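PDB 1X91: pectinesterase inhibitor 1 from Arabidopsis thaliana, which inhibits pectin methylesterases of flowers, siliques and leaves, and depends for this activity on an alpha-hairpin that extends from the N terminus. Local coordinates for residues S9-K14 / L144-M149; R48-L53 / S81-L86; K69-S74 / D117-L122. The protein carries 1 engineered substitution. All blocks are in the same frame, centred on the assembly; numbering follows the deposited sequence.

Contact 1: residues S9-K14 / L144-M149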
loop_
_atom_site.group_PDB
_atom_site.type_symbol
_atom_site.label_atom_id
_atom_site.label_comp_id
_atom_site.label_asym_id
_atom_site.label_seq_id
_atom_site.Cartn_x
_atom_site.Cartn_y
_atom_site.Cartn_z
ATOM N N SER A 9 -8.344 1.561 -18.378
ATOM C CA SER A 9 -8.656 2.949 -18.737
ATOM C C SER A 9 -9.753 3.589 -17.879
ATOM O O SER A 9 -9.879 4.831 -17.889
ATOM C CB SER A 9 -9.002 3.097 -20.236
ATOM O OG SER A 9 -10.264 2.494 -20.558
ATOM N N THR A 10 -10.553 2.768 -17.184
ATOM C CA THR A 10 -11.625 3.257 -16.312
ATOM C C THR A 10 -11.616 2.720 -14.895
ATOM O O THR A 10 -12.514 3.049 -14.122
ATOM C CB THR A 10 -13.026 2.992 -16.916
ATOM O OG1 THR A 10 -13.252 1.583 -17.114
ATOM C CG2 THR A 10 -13.144 3.617 -18.326
ATOM N N ILE A 11 -10.606 1.942 -14.528
ATOM C CA ILE A 11 -10.566 1.243 -13.236
ATOM C C ILE A 11 -10.631 2.111 -11.952
ATOM O O ILE A 11 -10.952 1.644 -10.864
ATOM C CB ILE A 11 -9.277 0.381 -13.234
ATOM C CG1 ILE A 11 -9.403 -0.816 -12.294
ATOM C CG2 ILE A 11 -8.051 1.233 -12.858
ATOM C CD1 ILE A 11 -8.185 -1.721 -12.321
ATOM N N CYS A 12 -10.328 3.393 -12.074
ATOM C CA CYS A 12 -10.259 4.251 -10.941
ATOM C C CYS A 12 -11.584 4.472 -10.268
ATOM O O CYS A 12 -11.616 4.807 -9.097
ATOM C CB CYS A 12 -9.583 5.552 -11.320
ATOM S SG CYS A 12 -7.825 5.232 -11.687
ATOM N N ASP A 13 -12.682 4.257 -11.006
ATOM C CA ASP A 13 -14.015 4.424 -10.420
ATOM C C ASP A 13 -14.358 3.438 -9.307
ATOM O O ASP A 13 -15.339 3.637 -8.582
ATOM C CB ASP A 13 -15.118 4.493 -11.511
ATOM C CG ASP A 13 -15.179 3.285 -12.422
ATOM O OD1 ASP A 13 -14.705 2.173 -12.069
ATOM O OD2 ASP A 13 -15.734 3.350 -13.561
ATOM N N LYS A 14 -13.513 2.423 -9.129
ATOM C CA LYS A 14 -13.722 1.386 -8.138
ATOM C C LYS A 14 -12.843 1.537 -6.897
ATOM O O LYS A 14 -12.795 0.631 -6.045
ATOM C CB LYS A 14 -13.502 0.052 -8.809
ATOM C CG LYS A 14 -14.648 -0.331 -9.755
ATOM C CD LYS A 14 -14.320 -1.531 -10.574
ATOM C CE LYS A 14 -13.414 -1.207 -11.769
ATOM N NZ LYS A 14 -14.061 -0.413 -12.879
ATOM N N LEU A 144 -6.036 -4.331 -5.376
ATOM C CA LEU A 144 -7.150 -5.228 -5.105
ATOM C C LEU A 144 -8.109 -5.278 -6.273
ATOM O O LEU A 144 -8.591 -6.356 -6.648
ATOM C CB LEU A 144 -7.911 -4.782 -3.849
ATOM C CG LEU A 144 -7.182 -4.943 -2.500
ATOM C CD1 LEU A 144 -8.033 -4.328 -1.417
ATOM C CD2 LEU A 144 -6.940 -6.420 -2.300
ATOM N N VAL A 145 -8.344 -4.150 -6.888
ATOM C CA VAL A 145 -9.239 -4.130 -8.028
ATOM C C VAL A 145 -8.605 -4.883 -9.204
ATOM O O VAL A 145 -9.238 -5.729 -9.836
ATOM C CB VAL A 145 -9.574 -2.671 -8.414
ATOM C CG1 VAL A 145 -10.480 -2.635 -9.661
ATOM C CG2 VAL A 145 -10.266 -1.978 -7.297
ATOM N N ILE A 146 -7.324 -4.659 -9.447
ATOM C CA ILE A 146 -6.590 -5.343 -10.501
ATOM C C ILE A 146 -6.528 -6.842 -10.279
ATOM O O ILE A 146 -6.867 -7.644 -11.180
ATOM C CB ILE A 146 -5.164 -4.782 -10.674
ATOM C CG1 ILE A 146 -5.155 -3.303 -11.038
ATOM C CG2 ILE A 146 -4.419 -5.601 -11.731
ATOM C CD1 ILE A 146 -3.766 -2.634 -10.752
ATOM N N SER A 147 -6.127 -7.259 -9.096
ATOM C CA SER A 147 -6.000 -8.688 -8.815
ATOM C C SER A 147 -7.350 -9.424 -8.897
ATOM O O SER A 147 -7.411 -10.600 -9.301
ATOM C CB SER A 147 -5.320 -8.933 -7.461
ATOM O OG SER A 147 -5.999 -8.354 -6.377
ATOM N N ASN A 148 -8.428 -8.743 -8.503
ATOM C CA ASN A 148 -9.774 -9.276 -8.689
ATOM C C ASN A 148 -10.102 -9.578 -10.144
ATOM O O ASN A 148 -10.852 -10.551 -10.424
ATOM C CB ASN A 148 -10.817 -8.318 -8.105
ATOM C CG ASN A 148 -12.211 -8.864 -8.192
ATOM O OD1 ASN A 148 -12.980 -8.491 -9.073
ATOM N ND2 ASN A 148 -12.539 -9.760 -7.289
ATOM N N MET A 149 -9.575 -8.776 -11.066
ATOM C CA MET A 149 -9.894 -8.893 -12.491
ATOM C C MET A 149 -9.034 -9.863 -13.289
ATOM O O MET A 149 -9.325 -10.159 -14.444
ATOM C CB MET A 149 -9.827 -7.520 -13.162
ATOM C CG MET A 149 -10.855 -6.578 -12.624
ATOM S SD MET A 149 -10.896 -4.957 -13.419
ATOM C CE MET A 149 -9.327 -4.603 -13.511
#
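Lys-14 and Val-145 bring the two backbones nearest, their CA atoms 7.1 Å apart, where a largely irregular segment with a short 3-10 turn at Cys-12 and Asp-13 passes beside the helical segment 144-149. The backbone hydrogen bond from Lys-14 N to Ile-11 O keeps the turn compact, and the bridge to the helix is made mainly by side chains, though Lys-14 O lies 3.8 Å from Val-145 CG2. Ile-11 carries most of the contact. Its CG1 stands anti to the backbone N (chi1 -155°) and the chain runs on extended, sending CD1 in among Val-145, Ile-146 and Met-149. The side chains of Ile-11 and Val-145 run past one another with opposite headings, Ile-11 CG1 a tight 3.4 Å from Val-145 CG1. Met-149 turns its methyl CE to within 3.3 Å of Ile-11 CD1, closer than ordinary van der Waals contact. From Ile-146 the CG1 branch lies 3.7 Å from Ile-11 CD1. Cut back to an alanine here, the Ile-11 side chain would no longer reach in among Val-145, Ile-146 and Met-149, and the Met-149 methyl is likely to be left free to turn. Lys-14 crosses Val-145 at about a right angle, its aliphatic CE 3.9 Å from Val-145 CG1. Bends at chi3 and chi4 fold the lysine back on its own segment, where NZ forms a salt bridge with Asp-13, its 2.8 Å hydrogen bond reaching OD1 on the syn lone pair. Ile-11 also touches Leu-25 of helix 18-27, to which Cys-12 is tied by its disulfide with Cys-21. Ile-146 and Met-149 rest on helix 34-62, and Leu-144 and Ser-147 face helix 98-119; the N-terminal extension therefore meets the bundle through the C-terminal end of helix 127-149.

Contact 2: residues R48-L53 / S81-L86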
loop_
_atom_site.group_PDB
_atom_site.type_symbol
_atom_site.label_atom_id
_atom_site.label_comp_id
_atom_site.label_asym_id
_atom_site.label_seq_id
_atom_site.Cartn_x
_atom_site.Cartn_y
_atom_site.Cartn_z
ATOM N N ARG A 48 7.151 2.234 -1.425
ATOM C CA ARG A 48 6.601 3.142 -0.425
ATOM C C ARG A 48 6.638 2.587 1.004
ATOM O O ARG A 48 6.953 3.296 1.940
ATOM C CB ARG A 48 5.180 3.530 -0.774
ATOM C CG ARG A 48 5.056 4.357 -1.966
ATOM N NE ARG A 48 5.385 6.655 -2.091
ATOM C CZ ARG A 48 5.709 6.609 -3.385
ATOM N N ALA A 49 6.356 1.304 1.158
ATOM C CA ALA A 49 6.324 0.647 2.455
ATOM C C ALA A 49 7.695 0.633 3.041
ATOM O O ALA A 49 7.899 0.955 4.226
ATOM C CB ALA A 49 5.784 -0.776 2.295
ATOM N N THR A 50 8.662 0.301 2.207
ATOM C CA THR A 50 10.043 0.233 2.628
ATOM C C THR A 50 10.567 1.624 3.024
ATOM O O THR A 50 11.252 1.784 4.037
ATOM C CB THR A 50 10.869 -0.378 1.498
ATOM O OG1 THR A 50 10.421 -1.722 1.302
ATOM C CG2 THR A 50 12.316 -0.545 1.920
ATOM N N GLN A 51 10.246 2.629 2.237
ATOM C CA GLN A 51 10.643 4.006 2.575
ATOM C C GLN A 51 10.026 4.409 3.909
ATOM O O GLN A 51 10.660 5.126 4.717
ATOM C CB GLN A 51 10.189 4.951 1.486
ATOM C CG GLN A 51 10.902 4.779 0.128
ATOM C CD GLN A 51 10.054 5.224 -1.069
ATOM O OE1 GLN A 51 9.049 5.916 -0.914
ATOM N NE2 GLN A 51 10.492 4.862 -2.273
ATOM N N THR A 52 8.784 4.019 4.145
ATOM C CA THR A 52 8.052 4.434 5.340
ATOM C C THR A 52 8.617 3.782 6.565
ATOM O O THR A 52 8.732 4.438 7.627
ATOM C CB THR A 52 6.537 4.119 5.210
ATOM O OG1 THR A 52 6.043 4.775 4.038
ATOM C CG2 THR A 52 5.775 4.754 6.362
ATOM N N LEU A 53 8.947 2.493 6.477
ATOM C CA LEU A 53 9.659 1.829 7.581
ATOM C C LEU A 53 10.949 2.599 7.966
ATOM O O LEU A 53 11.179 2.862 9.157
ATOM C CB LEU A 53 9.950 0.355 7.231
ATOM C CG LEU A 53 10.591 -0.486 8.324
ATOM C CD1 LEU A 53 9.726 -0.554 9.588
ATOM C CD2 LEU A 53 10.829 -1.900 7.810
ATOM N N SER A 81 5.191 -6.285 8.868
ATOM C CA SER A 81 4.219 -7.301 8.474
ATOM C C SER A 81 3.691 -6.987 7.089
ATOM O O SER A 81 3.538 -7.886 6.258
ATOM C CB SER A 81 3.077 -7.368 9.481
ATOM O OG SER A 81 3.524 -7.981 10.685
ATOM N N ALA A 82 3.413 -5.723 6.824
ATOM C CA ALA A 82 2.876 -5.370 5.520
ATOM C C ALA A 82 3.872 -5.676 4.413
ATOM O O ALA A 82 3.501 -6.143 3.343
ATOM C CB ALA A 82 2.482 -3.928 5.471
ATOM N N ILE A 83 5.142 -5.395 4.668
ATOM C CA ILE A 83 6.188 -5.687 3.717
ATOM C C ILE A 83 6.243 -7.175 3.419
ATOM O O ILE A 83 6.371 -7.544 2.266
ATOM C CB ILE A 83 7.571 -5.093 4.216
ATOM C CG1 ILE A 83 7.514 -3.587 4.011
ATOM C CG2 ILE A 83 8.727 -5.685 3.481
ATOM C CD1 ILE A 83 8.504 -2.840 4.858
ATOM N N GLY A 84 6.164 -8.029 4.440
ATOM C CA GLY A 84 6.074 -9.459 4.219
ATOM C C GLY A 84 4.875 -9.877 3.417
ATOM O O GLY A 84 4.974 -10.758 2.566
ATOM N N ASN A 85 3.742 -9.240 3.712
ATOM C CA ASN A 85 2.508 -9.532 2.983
ATOM C C ASN A 85 2.647 -9.140 1.546
ATOM O O ASN A 85 2.204 -9.904 0.674
ATOM C CB ASN A 85 1.267 -8.897 3.629
ATOM C CG ASN A 85 0.894 -9.603 4.924
ATOM O OD1 ASN A 85 0.966 -10.816 4.987
ATOM N ND2 ASN A 85 0.489 -8.856 5.933
ATOM N N LEU A 86 3.314 -8.028 1.249
ATOM C CA LEU A 86 3.484 -7.640 -0.162
ATOM C C LEU A 86 4.477 -8.529 -0.886
ATOM O O LEU A 86 4.304 -8.823 -2.066
ATOM C CB LEU A 86 3.872 -6.163 -0.288
ATOM C CG LEU A 86 2.832 -5.171 0.174
ATOM C CD1 LEU A 86 3.507 -3.786 0.393
ATOM C CD2 LEU A 86 1.709 -5.015 -0.830
#
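Arg-48 O is gripped by two donors from one residue, the backbone N of Thr-52 and its hydroxyl OG1, which arrive from opposite faces of the carbonyl plane. The hydroxyl bond is the shorter, Thr-52 OG1 to Arg-48 O being 2.7 Å, with its donor tilted 34° from that plane. OG1 is also hydrogen-bonded to Asn-132 ND2, so this buried hydroxyl joins its own helix to helix 127-149. The face of segment 48-53 that meets segment 81-86 is mostly apolar. The two helical axes run antiparallel at 160° and approach to 9.9 Å, with Ala-49 opposite Ile-83. The small Ala-49 sits where the backbones come nearest, its CB 3.7 Å from Ile-83 CG1. With that branch beside the backbone N (chi1 -74°) and chi2 extended, Ile-83 carries its terminal CD1 past the alanine and up to the next turn. There it meets Leu-53, whose side chain crosses it at about a right angle and presents CD2 at 3.9 Å from Ile-83 CD1. Thr-50 borders the same methyl, while its own OG1 is hydrogen-bonded to Gln-46 O, one turn earlier. On the other flank Leu-86 CD1 reaches Ala-49 CB at 4.2 Å, and Leu-86 goes on to touch Leu-42 and Thr-45 of helix 34-62 and Ala-108 of helix 98-119. Helices 34-62 and 66-94 thus pack as an antiparallel helical hairpin, one side of the four-helix bundle of this pectin methylesterase inhibitor.

Contact 3: residues K69-S74 / D117-L122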
loop_
_atom_site.group_PDB
_atom_site.type_symbol
_atom_site.label_atom_id
_atom_site.label_comp_id
_atom_site.label_asym_id
_atom_site.label_seq_id
_atom_site.Cartn_x
_atom_site.Cartn_y
_atom_site.Cartn_z
ATOM N N LYS A 69 6.140 7.554 20.533
ATOM C CA LYS A 69 7.034 6.406 20.414
ATOM C C LYS A 69 6.237 5.101 20.309
ATOM O O LYS A 69 6.578 4.242 19.497
ATOM C CB LYS A 69 8.058 6.363 21.569
ATOM C CG LYS A 69 9.144 5.324 21.353
ATOM C CD LYS A 69 10.247 5.336 22.429
ATOM N N LEU A 70 5.179 4.969 21.086
ATOM C CA LEU A 70 4.404 3.736 21.085
ATOM C C LEU A 70 3.681 3.664 19.755
ATOM O O LEU A 70 3.632 2.592 19.119
ATOM C CB LEU A 70 3.400 3.677 22.230
ATOM C CG LEU A 70 2.682 2.324 22.328
ATOM N N ALA A 71 3.149 4.783 19.303
ATOM C CA ALA A 71 2.421 4.810 18.029
ATOM C C ALA A 71 3.308 4.458 16.852
ATOM O O ALA A 71 2.927 3.650 15.996
ATOM C CB ALA A 71 1.760 6.160 17.783
ATOM N N TYR A 72 4.463 5.081 16.759
ATOM C CA TYR A 72 5.375 4.836 15.650
ATOM C C TYR A 72 5.962 3.424 15.712
ATOM O O TYR A 72 6.219 2.831 14.665
ATOM C CB TYR A 72 6.465 5.920 15.555
ATOM C CG TYR A 72 5.919 7.302 15.231
ATOM C CD1 TYR A 72 4.923 7.511 14.286
ATOM C CD2 TYR A 72 6.393 8.433 15.906
ATOM C CE1 TYR A 72 4.444 8.753 14.017
ATOM C CE2 TYR A 72 5.906 9.666 15.636
ATOM C CZ TYR A 72 4.933 9.861 14.720
ATOM O OH TYR A 72 4.463 11.126 14.464
ATOM N N ARG A 73 6.173 2.894 16.907
ATOM C CA ARG A 73 6.631 1.517 17.075
ATOM C C ARG A 73 5.572 0.516 16.621
ATOM O O ARG A 73 5.917 -0.495 15.996
ATOM C CB ARG A 73 7.028 1.214 18.517
ATOM C CG ARG A 73 8.435 1.610 18.872
ATOM C CD ARG A 73 8.762 1.321 20.334
ATOM N NE ARG A 73 10.129 1.712 20.673
ATOM N N SER A 74 4.299 0.815 16.900
ATOM C CA SER A 74 3.189 0.025 16.384
ATOM C C SER A 74 3.197 0.098 14.843
ATOM O O SER A 74 2.961 -0.935 14.133
ATOM C CB SER A 74 1.873 0.545 16.938
ATOM O OG SER A 74 0.757 -0.045 16.280
ATOM N N ASP A 117 -4.628 4.631 12.171
ATOM C CA ASP A 117 -5.387 4.626 13.431
ATOM C C ASP A 117 -4.485 4.730 14.702
ATOM O O ASP A 117 -4.898 5.286 15.724
ATOM C CB ASP A 117 -6.272 3.371 13.505
ATOM C CG ASP A 117 -7.443 3.403 12.507
ATOM O OD1 ASP A 117 -7.772 4.479 11.964
ATOM O OD2 ASP A 117 -8.098 2.376 12.213
ATOM N N ASP A 118 -3.258 4.221 14.638
ATOM C CA ASP A 118 -2.343 4.260 15.773
ATOM C C ASP A 118 -1.832 5.685 16.003
ATOM O O ASP A 118 -1.434 5.992 17.151
ATOM C CB ASP A 118 -1.101 3.395 15.538
ATOM C CG ASP A 118 -1.342 1.887 15.661
ATOM O OD1 ASP A 118 -2.190 1.440 16.448
ATOM O OD2 ASP A 118 -0.609 1.072 15.058
ATOM N N VAL A 119 -1.797 6.512 14.944
ATOM C CA VAL A 119 -1.241 7.883 15.016
ATOM C C VAL A 119 -2.305 8.965 15.093
ATOM O O VAL A 119 -1.961 10.149 15.217
ATOM C CB VAL A 119 -0.223 8.241 13.870
ATOM C CG1 VAL A 119 0.940 7.260 13.816
ATOM C CG2 VAL A 119 -0.891 8.330 12.524
ATOM N N LYS A 120 -3.571 8.556 15.058
ATOM C CA LYS A 120 -4.703 9.481 14.972
ATOM C C LYS A 120 -4.906 10.332 16.190
ATOM O O LYS A 120 -5.412 11.436 16.071
ATOM C CB LYS A 120 -6.012 8.715 14.734
ATOM C CG LYS A 120 -6.567 8.015 15.990
ATOM N N ARG A 121 -4.579 9.787 17.358
ATOM C CA ARG A 121 -4.812 10.446 18.624
ATOM C C ARG A 121 -3.640 11.311 18.990
ATOM O O ARG A 121 -3.656 11.929 20.073
ATOM C CG ARG A 121 -6.503 8.713 19.663
ATOM N N LEU A 122 -2.614 11.351 18.123
ATOM C CA LEU A 122 -1.485 12.229 18.369
ATOM C C LEU A 122 -1.834 13.704 18.091
ATOM O O LEU A 122 -2.418 14.077 17.094
ATOM C CB LEU A 122 -0.250 11.785 17.574
ATOM C CG LEU A 122 0.271 10.358 17.830
ATOM C CD1 LEU A 122 1.427 10.056 16.907
ATOM C CD2 LEU A 122 0.693 10.119 19.241
#
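Ala-71 and Asp-118 bring the backbones to a CA separation of 5.3 Å, where helical segment 69-74 passes the end of helix 98-119 and the type I turn from Val-119 to Leu-122. The small Ala-71 suits this close approach: Ala-71 CB lies 3.3 Å from the backbone oxygen Asp-118 O and 4.0 Å from Leu-122 CD1. Tyr-72 points its first bond away from the turn, but the ring swings back alongside it. Val-119 crosses the tyrosine at about a right angle, its CG1 3.8 Å from Tyr-72 CE1; chi1 -56° sets that branch anti to the carbonyl carbon and turns it to the ring. Farther out, Leu-122 CD1 lies obliquely by the ring, 4.1 Å from Tyr-72 CZ. A hydrogen bond from Asp-126 N fixes the phenol oxygen, while Leu-56, Ile-59 and Ile-60 of helix 34-62 pack against the tyrosine. Ser-74 and Asp-118 also face each other, but their modelled oxygens are too close to be trusted. At this end of the four-helix bundle the turn leaving helix 98-119 folds over helix 66-94, the two helices also being joined by the Cys-75 to Cys-115 disulfide, and Tyr-72 packs between turn and helix 34-62.

Overall arrangement
From the N terminus, the chain passes through segment 9-14 and helix 18-27 before entering the bundle, and contact 1 brings its start against its last helix, 127-149, enclosing nearly the whole fold. Within that span, contact 2 closes the helical hairpin of helices 34-62 and 66-94, and contact 3 a longer loop, of 42 residues, from helix 66-94 to the turn after helix 98-119. Contacts 2 and 3 cross along the chain, since 69-74 falls between 48-53 and 81-86 while 117-122 lies beyond; they share helix 66-94, their centres about 17 Å apart. Contacts 1 and 3 lie on opposite sides of the chain's centre, about 31 Å between centres, with contact 2 nearer the middle.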